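Local atomic coordinates of dihydrolipoyl dehydrogenase (Elizabethkingia anophelis NUHP1, PDB entry 6UZI), a protein that probably catalyses the NAD+-dependent reoxidation of dihydrolipoyl groups carried on protein lysines, with one FAD bound per subunit. Residues Val210-Leu214 with Asp215-Pro219; Ile162-Lys166 with Glu167-Thr171; Val87-Ala90 with Gln91-Arg95. All coordinates share one frame; numbering follows the deposited sequence.

Contact 1: Val210-Leu214 with Asp215-Pro219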
ATOM      1  N   VAL A 210       6.302  26.984  -8.049  1.00 33.75           N
ATOM      2  CA  VAL A 210       6.304  27.107  -6.597  1.00 36.18           C
ATOM      3  C   VAL A 210       7.348  28.157  -6.240  1.00 37.90           C
ATOM      4  O   VAL A 210       8.539  27.985  -6.531  1.00 33.99           O
ATOM      5  CB  VAL A 210       6.609  25.754  -5.923  1.00 32.40           C
ATOM      6  CG1 VAL A 210       6.823  25.918  -4.423  1.00 30.16           C
ATOM      7  CG2 VAL A 210       5.501  24.748  -6.201  1.00 24.22           C
ATOM      8  N   VAL A 211       6.912  29.247  -5.616  1.00 35.22           N
ATOM      9  CA  VAL A 211       7.803  30.323  -5.199  1.00 29.46           C
ATOM     10  C   VAL A 211       7.838  30.319  -3.685  1.00 26.25           C
ATOM     11  O   VAL A 211       6.820  30.558  -3.027  1.00 37.08           O
ATOM     12  CB  VAL A 211       7.367  31.683  -5.758  1.00 32.76           C
ATOM     13  CG1 VAL A 211       8.396  32.744  -5.401  1.00 38.79           C
ATOM     14  CG2 VAL A 211       7.242  31.589  -7.266  1.00 27.69           C
ATOM     15  N   GLU A 212       9.019  30.080  -3.140  1.00 27.00           N
ATOM     16  CA  GLU A 212       9.162  29.744  -1.737  1.00 26.57           C
ATOM     17  C   GLU A 212      10.415  30.376  -1.156  1.00 32.63           C
ATOM     18  O   GLU A 212      11.444  30.482  -1.833  1.00 39.31           O
ATOM     19  CB  GLU A 212       9.187  28.217  -1.610  1.00 32.54           C
ATOM     20  CG  GLU A 212       9.602  27.628  -0.308  1.00 45.71           C
ATOM     21  CD  GLU A 212       9.429  26.130  -0.356  1.00 58.66           C
ATOM     22  OE1 GLU A 212       9.070  25.637  -1.451  1.00 41.97           O
ATOM     23  OE2 GLU A 212       9.629  25.452   0.679  1.00 73.36           O
ATOM     24  N   TYR A 213      10.305  30.833   0.091  1.00 30.99           N
ATOM     25  CA  TYR A 213      11.451  31.389   0.793  1.00 30.80           C
ATOM     26  C   TYR A 213      12.404  30.304   1.282  1.00 41.93           C
ATOM     27  O   TYR A 213      13.592  30.581   1.484  1.00 44.04           O
ATOM     28  CB  TYR A 213      11.012  32.231   1.984  1.00 28.55           C
ATOM     29  CG  TYR A 213      12.185  32.920   2.638  1.00 40.33           C
ATOM     30  CD1 TYR A 213      12.582  32.613   3.936  1.00 29.99           C
ATOM     31  CD2 TYR A 213      12.918  33.879   1.930  1.00 41.28           C
ATOM     32  CE1 TYR A 213      13.680  33.262   4.516  1.00 40.15           C
ATOM     33  CE2 TYR A 213      14.002  34.530   2.495  1.00 31.67           C
ATOM     34  CZ  TYR A 213      14.382  34.221   3.786  1.00 41.00           C
ATOM     35  OH  TYR A 213      15.464  34.875   4.334  1.00 33.29           O
ATOM     36  N   LEU A 214      11.911  29.082   1.476  1.00 40.04           N
ATOM     37  CA  LEU A 214      12.720  28.032   2.065  1.00 42.32           C
ATOM     38  C   LEU A 214      13.720  27.497   1.044  1.00 41.18           C
ATOM     39  O   LEU A 214      13.525  27.613  -0.169  1.00 39.95           O
ATOM     40  CB  LEU A 214      11.804  26.910   2.553  1.00 38.10           C
ATOM     41  CG  LEU A 214      10.646  27.438   3.420  1.00 36.18           C
ATOM     42  CD1 LEU A 214       9.721  26.318   3.904  1.00 42.49           C
ATOM     43  CD2 LEU A 214      11.108  28.325   4.565  1.00 28.44           C
ATOM     44  N   ASP A 215      14.798  26.881   1.549  1.00 39.04           N
ATOM     45  CA  ASP A 215      15.895  26.465   0.681  1.00 35.50           C
ATOM     46  C   ASP A 215      15.711  25.081   0.089  1.00 42.13           C
ATOM     47  O   ASP A 215      16.512  24.679  -0.760  1.00 51.96           O
ATOM     48  CB  ASP A 215      17.219  26.498   1.444  1.00 37.93           C
ATOM     49  CG  ASP A 215      17.536  27.868   1.994  1.00 45.19           C
ATOM     50  OD1 ASP A 215      17.279  28.864   1.282  1.00 41.44           O
ATOM     51  OD2 ASP A 215      18.030  27.946   3.140  1.00 47.85           O
ATOM     52  N   LYS A 216      14.682  24.357   0.512  1.00 41.14           N
ATOM     53  CA  LYS A 216      14.355  23.034   0.008  1.00 39.46           C
ATOM     54  C   LYS A 216      12.886  22.803   0.327  1.00 37.89           C
ATOM     55  O   LYS A 216      12.362  23.369   1.287  1.00 46.87           O
ATOM     56  CB  LYS A 216      15.254  21.948   0.616  1.00 37.71           C
ATOM     57  CG  LYS A 216      15.353  22.001   2.121  1.00 41.27           C
ATOM     58  CD  LYS A 216      16.383  21.026   2.661  1.00 49.41           C
ATOM     59  CE  LYS A 216      16.272  20.933   4.191  1.00 57.59           C
ATOM     60  NZ  LYS A 216      17.129  19.875   4.826  1.00 49.14           N
ATOM     61  N   ILE A 217      12.231  21.959  -0.462  1.00 34.77           N
ATOM     62  CA  ILE A 217      10.822  21.686  -0.212  1.00 40.54           C
ATOM     63  C   ILE A 217      10.679  20.651   0.902  1.00 41.22           C
ATOM     64  O   ILE A 217      11.604  19.893   1.201  1.00 38.12           O
ATOM     65  CB  ILE A 217      10.116  21.236  -1.505  1.00 43.06           C
ATOM     66  CG1 ILE A 217      10.666  19.891  -1.994  1.00 42.71           C
ATOM     67  CG2 ILE A 217      10.268  22.299  -2.589  1.00 31.65           C
ATOM     68  CD1 ILE A 217       9.915  19.317  -3.172  1.00 40.41           C
ATOM     69  N   ILE A 218       9.486  20.612   1.500  1.00 48.00           N
ATOM     70  CA  ILE A 218       9.148  19.818   2.691  1.00 43.49           C
ATOM     71  C   ILE A 218      10.344  19.737   3.638  1.00 45.33           C
ATOM     72  O   ILE A 218      10.885  18.648   3.881  1.00 44.60           O
ATOM     73  CB  ILE A 218       8.597  18.426   2.320  1.00 34.90           C
ATOM     74  CG1 ILE A 218       9.508  17.675   1.340  1.00 44.49           C
ATOM     75  CG2 ILE A 218       7.199  18.558   1.749  1.00 24.31           C
ATOM     76  CD1 ILE A 218       9.250  16.195   1.265  1.00 45.05           C
ATOM     77  N   PRO A 219      10.804  20.872   4.175  1.00 45.84           N
ATOM     78  CA  PRO A 219      12.054  20.874   4.957  1.00 45.10           C
ATOM     79  C   PRO A 219      11.971  20.162   6.303  1.00 41.34           C
ATOM     80  O   PRO A 219      13.024  19.895   6.897  1.00 42.34           O
ATOM     81  CB  PRO A 219      12.340  22.370   5.138  1.00 41.01           C
ATOM     82  CG  PRO A 219      10.986  22.998   5.107  1.00 40.17           C
ATOM     83  CD  PRO A 219      10.205  22.217   4.093  1.00 39.79           C
TER
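Glu212 reaches across to Lys216 and Ile217, and Leu214 to Pro219, in the loop that leaves strand 207-211 of the NAD-type Rossmann fold. Strand 207-211 follows the glycine-rich strand-turn-helix, made of strand 184-188, the turn with Gly189, Gly191 and Gly194, and helix 192-203. Glu212 stands just beyond the end of the second strand, where Rossmann domains commonly carry an acidic residue for the adenosine ribose; it is predicted to bind NAD(+) here, although none is present in the model.

The polar part of the contact holds no hydrogen bond between the two segments. Glu212 places CG anti to its backbone nitrogen (chi1 168°) and runs on extended, which carries the carboxylate over the following loop. There OE2 lies 3.5 Å from Lys216 O, a pair of acceptors, while OE1 lies 3.7 Å from Ile217 CG2, the two side chains crossing near a right angle. The loop takes its polar support from neighbouring parts of the chain: Asp215 OD1 is hydrogen-bonded to Ser243 OG, and Ile217 O to Ser226 OG on helix 223-236.

The buried Ile217 links the loop to its surroundings, packing against Phe240 of strand 239-241, Leu242 and Leu229 of helix 223-236. Leu214, partly exposed, makes the apolar contact across the two segments. Its CB comes within 3.8 Å of Lys216 O, and one methyl of its fork, CD1, touches the proline ring, the two side chains crossing at about a right angle, 3.8 Å from Pro219 CG and 4.1 Å from Pro219 CD.

Contact 2: Ile162-Lys166 with Glu167-Thr171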
ATOM      1  N   ILE A 162      -0.639  40.149   1.428  1.00 37.59           N
ATOM      2  CA  ILE A 162      -1.461  39.494   0.416  1.00 36.78           C
ATOM      3  C   ILE A 162      -2.933  39.778   0.699  1.00 41.16           C
ATOM      4  O   ILE A 162      -3.409  39.593   1.823  1.00 51.49           O
ATOM      5  CB  ILE A 162      -1.191  37.983   0.371  1.00 34.04           C
ATOM      6  CG1 ILE A 162       0.266  37.714   0.002  1.00 34.98           C
ATOM      7  CG2 ILE A 162      -2.112  37.318  -0.635  1.00 33.58           C
ATOM      8  CD1 ILE A 162       0.624  36.240  -0.080  1.00 34.38           C
ATOM      9  N   THR A 163      -3.659  40.200  -0.329  1.00 41.47           N
ATOM     10  CA  THR A 163      -5.096  40.443  -0.239  1.00 43.93           C
ATOM     11  C   THR A 163      -5.804  39.273  -0.915  1.00 44.20           C
ATOM     12  O   THR A 163      -5.896  39.211  -2.144  1.00 45.97           O
ATOM     13  CB  THR A 163      -5.480  41.770  -0.897  1.00 43.09           C
ATOM     14  OG1 THR A 163      -4.851  42.871  -0.219  1.00 36.73           O
ATOM     15  CG2 THR A 163      -6.985  41.951  -0.866  1.00 36.15           C
ATOM     16  N   LEU A 164      -6.287  38.334  -0.111  1.00 41.24           N
ATOM     17  CA  LEU A 164      -7.006  37.190  -0.653  1.00 39.93           C
ATOM     18  C   LEU A 164      -8.385  37.630  -1.126  1.00 44.96           C
ATOM     19  O   LEU A 164      -9.081  38.370  -0.426  1.00 51.28           O
ATOM     20  CB  LEU A 164      -7.131  36.093   0.402  1.00 32.69           C
ATOM     21  CG  LEU A 164      -5.862  35.441   0.937  1.00 39.19           C
ATOM     22  CD1 LEU A 164      -6.144  34.771   2.268  1.00 42.25           C
ATOM     23  CD2 LEU A 164      -5.336  34.431  -0.070  1.00 31.87           C
ATOM     24  N   ASP A 165      -8.775  37.193  -2.324  1.00 33.60           N
ATOM     25  CA  ASP A 165     -10.045  37.596  -2.906  1.00 35.70           C
ATOM     26  C   ASP A 165     -10.983  36.436  -3.206  1.00 39.83           C
ATOM     27  O   ASP A 165     -12.059  36.665  -3.770  1.00 50.24           O
ATOM     28  CB  ASP A 165      -9.815  38.418  -4.186  1.00 42.63           C
ATOM     29  CG  ASP A 165      -9.030  37.659  -5.253  1.00 47.67           C
ATOM     30  OD1 ASP A 165      -8.391  38.331  -6.088  1.00 47.53           O
ATOM     31  OD2 ASP A 165      -9.022  36.409  -5.248  1.00 38.65           O
ATOM     32  N   LYS A 166     -10.612  35.204  -2.856  1.00 43.18           N
ATOM     33  CA  LYS A 166     -11.436  34.014  -3.083  1.00 47.33           C
ATOM     34  C   LYS A 166     -11.767  33.806  -4.559  1.00 49.69           C
ATOM     35  O   LYS A 166     -12.724  33.100  -4.889  1.00 54.32           O
ATOM     36  CB  LYS A 166     -12.728  34.057  -2.252  1.00 51.20           C
ATOM     37  CG  LYS A 166     -12.498  34.382  -0.775  1.00 61.38           C
ATOM     38  CD  LYS A 166     -13.391  33.579   0.153  1.00 66.92           C
ATOM     39  CE  LYS A 166     -12.975  33.783   1.605  1.00 78.75           C
ATOM     40  NZ  LYS A 166     -13.572  32.772   2.532  1.00 86.63           N
ATOM     41  N   GLU A 167     -10.983  34.412  -5.456  1.00 45.62           N
ATOM     42  CA  GLU A 167     -11.163  34.230  -6.891  1.00 37.43           C
ATOM     43  C   GLU A 167      -9.856  33.786  -7.528  1.00 44.97           C
ATOM     44  O   GLU A 167      -9.722  32.632  -7.951  1.00 51.43           O
ATOM     45  CB  GLU A 167     -11.661  35.511  -7.551  1.00 44.73           C
ATOM     46  CG  GLU A 167     -13.166  35.617  -7.611  1.00 54.76           C
ATOM     47  CD  GLU A 167     -13.642  37.040  -7.809  1.00 60.53           C
ATOM     48  OE1 GLU A 167     -14.807  37.319  -7.464  1.00 62.38           O
ATOM     49  OE2 GLU A 167     -12.853  37.877  -8.301  1.00 61.47           O
ATOM     50  N   ARG A 168      -8.875  34.685  -7.578  1.00 44.54           N
ATOM     51  CA  ARG A 168      -7.580  34.361  -8.154  1.00 33.07           C
ATOM     52  C   ARG A 168      -6.436  34.411  -7.154  1.00 38.77           C
ATOM     53  O   ARG A 168      -5.424  33.734  -7.369  1.00 36.89           O
ATOM     54  CB  ARG A 168      -7.273  35.308  -9.322  1.00 38.88           C
ATOM     55  CG  ARG A 168      -8.388  35.345 -10.360  1.00 39.23           C
ATOM     56  CD  ARG A 168      -7.975  36.034 -11.650  1.00 42.53           C
ATOM     57  NE  ARG A 168      -7.851  35.057 -12.727  1.00 57.39           N
ATOM     58  CZ  ARG A 168      -8.816  34.762 -13.593  1.00 55.37           C
ATOM     59  NH1 ARG A 168      -8.601  33.845 -14.530  1.00 42.19           N
ATOM     60  NH2 ARG A 168      -9.987  35.386 -13.532  1.00 61.51           N
ATOM     61  N   VAL A 169      -6.569  35.167  -6.066  1.00 44.00           N
ATOM     62  CA  VAL A 169      -5.603  35.136  -4.975  1.00 41.53           C
ATOM     63  C   VAL A 169      -6.239  34.378  -3.817  1.00 43.48           C
ATOM     64  O   VAL A 169      -6.986  34.950  -3.016  1.00 43.35           O
ATOM     65  CB  VAL A 169      -5.169  36.554  -4.572  1.00 33.35           C
ATOM     66  CG1 VAL A 169      -4.210  36.499  -3.399  1.00 33.19           C
ATOM     67  CG2 VAL A 169      -4.502  37.237  -5.752  1.00 33.92           C
ATOM     68  N   ILE A 170      -5.953  33.077  -3.734  1.00 38.03           N
ATOM     69  CA  ILE A 170      -6.779  32.135  -2.998  1.00 31.16           C
ATOM     70  C   ILE A 170      -5.928  31.307  -2.044  1.00 36.77           C
ATOM     71  O   ILE A 170      -4.698  31.277  -2.125  1.00 41.59           O
ATOM     72  CB  ILE A 170      -7.542  31.195  -3.946  1.00 33.18           C
ATOM     73  CG1 ILE A 170      -6.544  30.416  -4.805  1.00 30.75           C
ATOM     74  CG2 ILE A 170      -8.482  31.981  -4.825  1.00 31.50           C
ATOM     75  CD1 ILE A 170      -7.193  29.488  -5.791  1.00 37.92           C
ATOM     76  N   THR A 171      -6.621  30.617  -1.135  1.00 38.62           N
ATOM     77  CA  THR A 171      -6.063  29.594  -0.263  1.00 41.71           C
ATOM     78  C   THR A 171      -6.519  28.224  -0.754  1.00 38.33           C
ATOM     79  O   THR A 171      -7.243  28.100  -1.747  1.00 38.98           O
ATOM     80  CB  THR A 171      -6.493  29.809   1.194  1.00 45.07           C
ATOM     81  OG1 THR A 171      -7.897  29.566   1.316  1.00 53.89           O
ATOM     82  CG2 THR A 171      -6.212  31.217   1.642  1.00 34.57           C
TER
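Asp165 turns its carboxylate inward on the three backbone amides that follow Lys166. With chi1 at 59°, CG sits over the backbone, flanked by N and C, and this brings OD2 to the amides of the bend. OD2 accepts from Glu167 N at 2.8 Å, and from both Arg168 N and Val169 N at 2.9 Å. The two later amides meet it on the syn side, tilted out of the carboxylate plane, whereas Glu167 N comes from above the plane, 37° out of it. Three bonds on one oxygen leave the carboxylate little freedom to rotate. The other oxygen, OD1, forms a salt bridge with Arg251 NH1, which also pairs with Glu167 OE2 and probably offsets the like charges.

The bond from Glu167 N makes this an Asx turn. Asp165 N returns a bond to Val169 O at 3.0 Å, closing the loop that leads into strand 169-170, an outermost strand of the parallel sheet of the NAD-type Rossmann domain.

Branched side chains line the approach to that strand. Val169 carries CG1 anti to its backbone N (chi1 178°), bringing this methyl 3.4 Å from Thr163 O and 3.6 Å from Ile162 CG2. Leu164 spreads its fork crosswise to Thr171: CD1 lies 3.6 Å from Thr171 CG2, while OG1 on the other branch of Thr171 bonds to Glu174 OE1 in helix 172-175.

Contact 3: Val87-Ala90 with Gln91-Arg95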
ATOM      1  N   VAL A  87     -10.592  17.533 -19.769  1.00 56.51           N
ATOM      2  CA  VAL A  87     -10.972  17.671 -18.367  1.00 45.89           C
ATOM      3  C   VAL A  87     -12.351  18.310 -18.282  1.00 41.01           C
ATOM      4  O   VAL A  87     -12.569  19.408 -18.807  1.00 37.45           O
ATOM      5  CB  VAL A  87      -9.949  18.508 -17.583  1.00 43.58           C
ATOM      6  CG1 VAL A  87     -10.417  18.675 -16.148  1.00 41.41           C
ATOM      7  CG2 VAL A  87      -8.561  17.885 -17.642  1.00 32.64           C
ATOM      8  N   ASP A  88     -13.277  17.632 -17.604  1.00 44.38           N
ATOM      9  CA  ASP A  88     -14.553  18.214 -17.182  1.00 40.63           C
ATOM     10  C   ASP A  88     -14.386  18.608 -15.718  1.00 43.24           C
ATOM     11  O   ASP A  88     -14.634  17.815 -14.806  1.00 49.35           O
ATOM     12  CB  ASP A  88     -15.711  17.244 -17.385  1.00 34.71           C
ATOM     13  CG  ASP A  88     -17.063  17.891 -17.131  1.00 45.49           C
ATOM     14  OD1 ASP A  88     -17.094  19.062 -16.694  1.00 51.61           O
ATOM     15  OD2 ASP A  88     -18.098  17.226 -17.349  1.00 50.07           O
ATOM     16  N   ILE A  89     -13.929  19.841 -15.495  1.00 39.98           N
ATOM     17  CA  ILE A  89     -13.584  20.259 -14.142  1.00 37.75           C
ATOM     18  C   ILE A  89     -14.823  20.294 -13.254  1.00 38.57           C
ATOM     19  O   ILE A  89     -14.742  20.000 -12.055  1.00 32.23           O
ATOM     20  CB  ILE A  89     -12.852  21.617 -14.168  1.00 40.35           C
ATOM     21  CG1 ILE A  89     -12.313  21.959 -12.782  1.00 44.67           C
ATOM     22  CG2 ILE A  89     -13.776  22.731 -14.601  1.00 33.07           C
ATOM     23  CD1 ILE A  89     -11.358  20.920 -12.254  1.00 42.10           C
ATOM     24  N   ALA A  90     -15.989  20.627 -13.813  1.00 40.43           N
ATOM     25  CA  ALA A  90     -17.194  20.692 -12.991  1.00 40.84           C
ATOM     26  C   ALA A  90     -17.554  19.321 -12.445  1.00 48.03           C
ATOM     27  O   ALA A  90     -18.009  19.201 -11.302  1.00 50.40           O
ATOM     28  CB  ALA A  90     -18.357  21.273 -13.787  1.00 34.62           C
ATOM     29  N   GLN A  91     -17.345  18.273 -13.243  1.00 45.16           N
ATOM     30  CA  GLN A  91     -17.623  16.926 -12.761  1.00 39.86           C
ATOM     31  C   GLN A  91     -16.585  16.492 -11.729  1.00 40.31           C
ATOM     32  O   GLN A  91     -16.921  15.807 -10.757  1.00 46.40           O
ATOM     33  CB  GLN A  91     -17.685  15.950 -13.938  1.00 39.25           C
ATOM     34  CG  GLN A  91     -17.875  14.488 -13.549  1.00 46.52           C
ATOM     35  CD  GLN A  91     -19.109  14.244 -12.686  1.00 45.67           C
ATOM     36  OE1 GLN A  91     -20.129  14.924 -12.814  1.00 41.38           O
ATOM     37  NE2 GLN A  91     -19.012  13.267 -11.795  1.00 44.98           N
ATOM     38  N   MET A  92     -15.321  16.876 -11.923  1.00 35.67           N
ATOM     39  CA  MET A  92     -14.305  16.581 -10.916  1.00 40.98           C
ATOM     40  C   MET A  92     -14.684  17.186  -9.574  1.00 41.93           C
ATOM     41  O   MET A  92     -14.758  16.486  -8.559  1.00 43.34           O
ATOM     42  CB  MET A  92     -12.939  17.112 -11.344  1.00 35.23           C
ATOM     43  CG  MET A  92     -12.102  16.133 -12.087  1.00 37.18           C
ATOM     44  SD  MET A  92     -10.343  16.375 -11.842  1.00 43.21           S
ATOM     45  CE  MET A  92      -9.714  15.293 -13.120  1.00 43.06           C
ATOM     46  N   ILE A  93     -14.947  18.493  -9.560  1.00 43.37           N
ATOM     47  CA  ILE A  93     -15.264  19.165  -8.306  1.00 44.51           C
ATOM     48  C   ILE A  93     -16.553  18.602  -7.726  1.00 44.93           C
ATOM     49  O   ILE A  93     -16.638  18.308  -6.526  1.00 39.33           O
ATOM     50  CB  ILE A  93     -15.360  20.689  -8.525  1.00 31.47           C
ATOM     51  CG1 ILE A  93     -14.120  21.219  -9.253  1.00 37.47           C
ATOM     52  CG2 ILE A  93     -15.503  21.392  -7.199  1.00 36.60           C
ATOM     53  CD1 ILE A  93     -12.835  21.097  -8.472  1.00 33.25           C
ATOM     54  N   SER A  94     -17.551  18.384  -8.584  1.00 45.14           N
ATOM     55  CA  SER A  94     -18.826  17.865  -8.109  1.00 41.80           C
ATOM     56  C   SER A  94     -18.659  16.502  -7.461  1.00 42.79           C
ATOM     57  O   SER A  94     -19.207  16.257  -6.380  1.00 48.89           O
ATOM     58  CB  SER A  94     -19.828  17.790  -9.258  1.00 41.26           C
ATOM     59  OG  SER A  94     -21.029  17.174  -8.831  1.00 40.22           O
ATOM     60  N   ARG A  95     -17.885  15.606  -8.087  1.00 43.11           N
ATOM     61  CA  ARG A  95     -17.691  14.287  -7.497  1.00 32.34           C
ATOM     62  C   ARG A  95     -16.988  14.399  -6.157  1.00 31.68           C
ATOM     63  O   ARG A  95     -17.371  13.734  -5.189  1.00 39.04           O
ATOM     64  CB  ARG A  95     -16.898  13.377  -8.432  1.00 32.28           C
ATOM     65  CG  ARG A  95     -16.718  11.978  -7.854  1.00 32.24           C
ATOM     66  CD  ARG A  95     -15.693  11.134  -8.583  1.00 32.09           C
ATOM     67  NE  ARG A  95     -14.318  11.397  -8.156  1.00 36.07           N
ATOM     68  CZ  ARG A  95     -13.755  10.853  -7.081  1.00 34.16           C
ATOM     69  NH1 ARG A  95     -14.463  10.048  -6.311  1.00 35.59           N
ATOM     70  NH2 ARG A  95     -12.498  11.126  -6.762  1.00 30.44           N
TER
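Asp88 and Gln91 face each other across the first turn of helix 89-113, with Asp88 at the N-cap position. Gln91 N makes a weak bond to Asp88 O, and its CB lies 3.7 Å from Asp88 OD2, so the aliphatic base of the glutamine abuts one carboxylate oxygen. The amide lies beyond this contact, its plane turned 65° from that of the carboxylate, and NE2 is hydrogen-bonded to Thr77 O of the second subunit.

Met92 N gives the first regular helical bond, reaching Asp88 O at 3.1 Å. Its CB lies 4.2 Å from Ile89 CD1, and its side chain runs on, extended beyond CG, to Ser64 of helix 55-73 and to His78 of the second subunit.

At Ile93 the bond to Ile89 O is 2.9 Å long and almost straight, 176° at the hydrogen. The side chains of these isoleucines, one turn apart, lie side by side and point the same way. Ile89 swings CG1 anti to its backbone N (chi1 -172°), and this carbon stands 4.0 Å from Ile93 CG1, while the CD1 methyls of Ile89 and Ile93 meet at 4.1 Å.

Ser94 N continues the series with a bond to Ala90 O of 2.9 Å, the donor tilted from the carbonyl plane. Arg95 N turns back within its own segment to Gln91 O, and its guanidinium reaches Ala397 O of the second subunit.

Within the two segments the helix start is held by backbone bonds and by apolar contacts of Ile89 with Met92 and Ile93, while the polar ends of Gln91 and Arg95 bond to the second subunit and the Asp88 carboxylate may interact favourably with the helix dipole.

Contacts 1 and 2 belong to one parallel sheet, reached from different strands: contact 2 leads into outermost strand 169-170, whereas contact 1 leaves strand 207-211, next to the other outermost strand, 239-241. Their centres are 21 Å apart and their nearest atoms about 9 Å. Contact 1 bears on the predicted NAD(+) site, with the Glu212 side chain about 3 Å from Gly190. In contact 2, the Thr171 side chain lies about 8 Å from both Ile193 of that site and the bound FAD. Contact 3 sits at the subunit interface, its centre 21 Å from that of contact 2 and 30 Å from that of contact 1; the Ile93 side chain is about 13 Å from FAD.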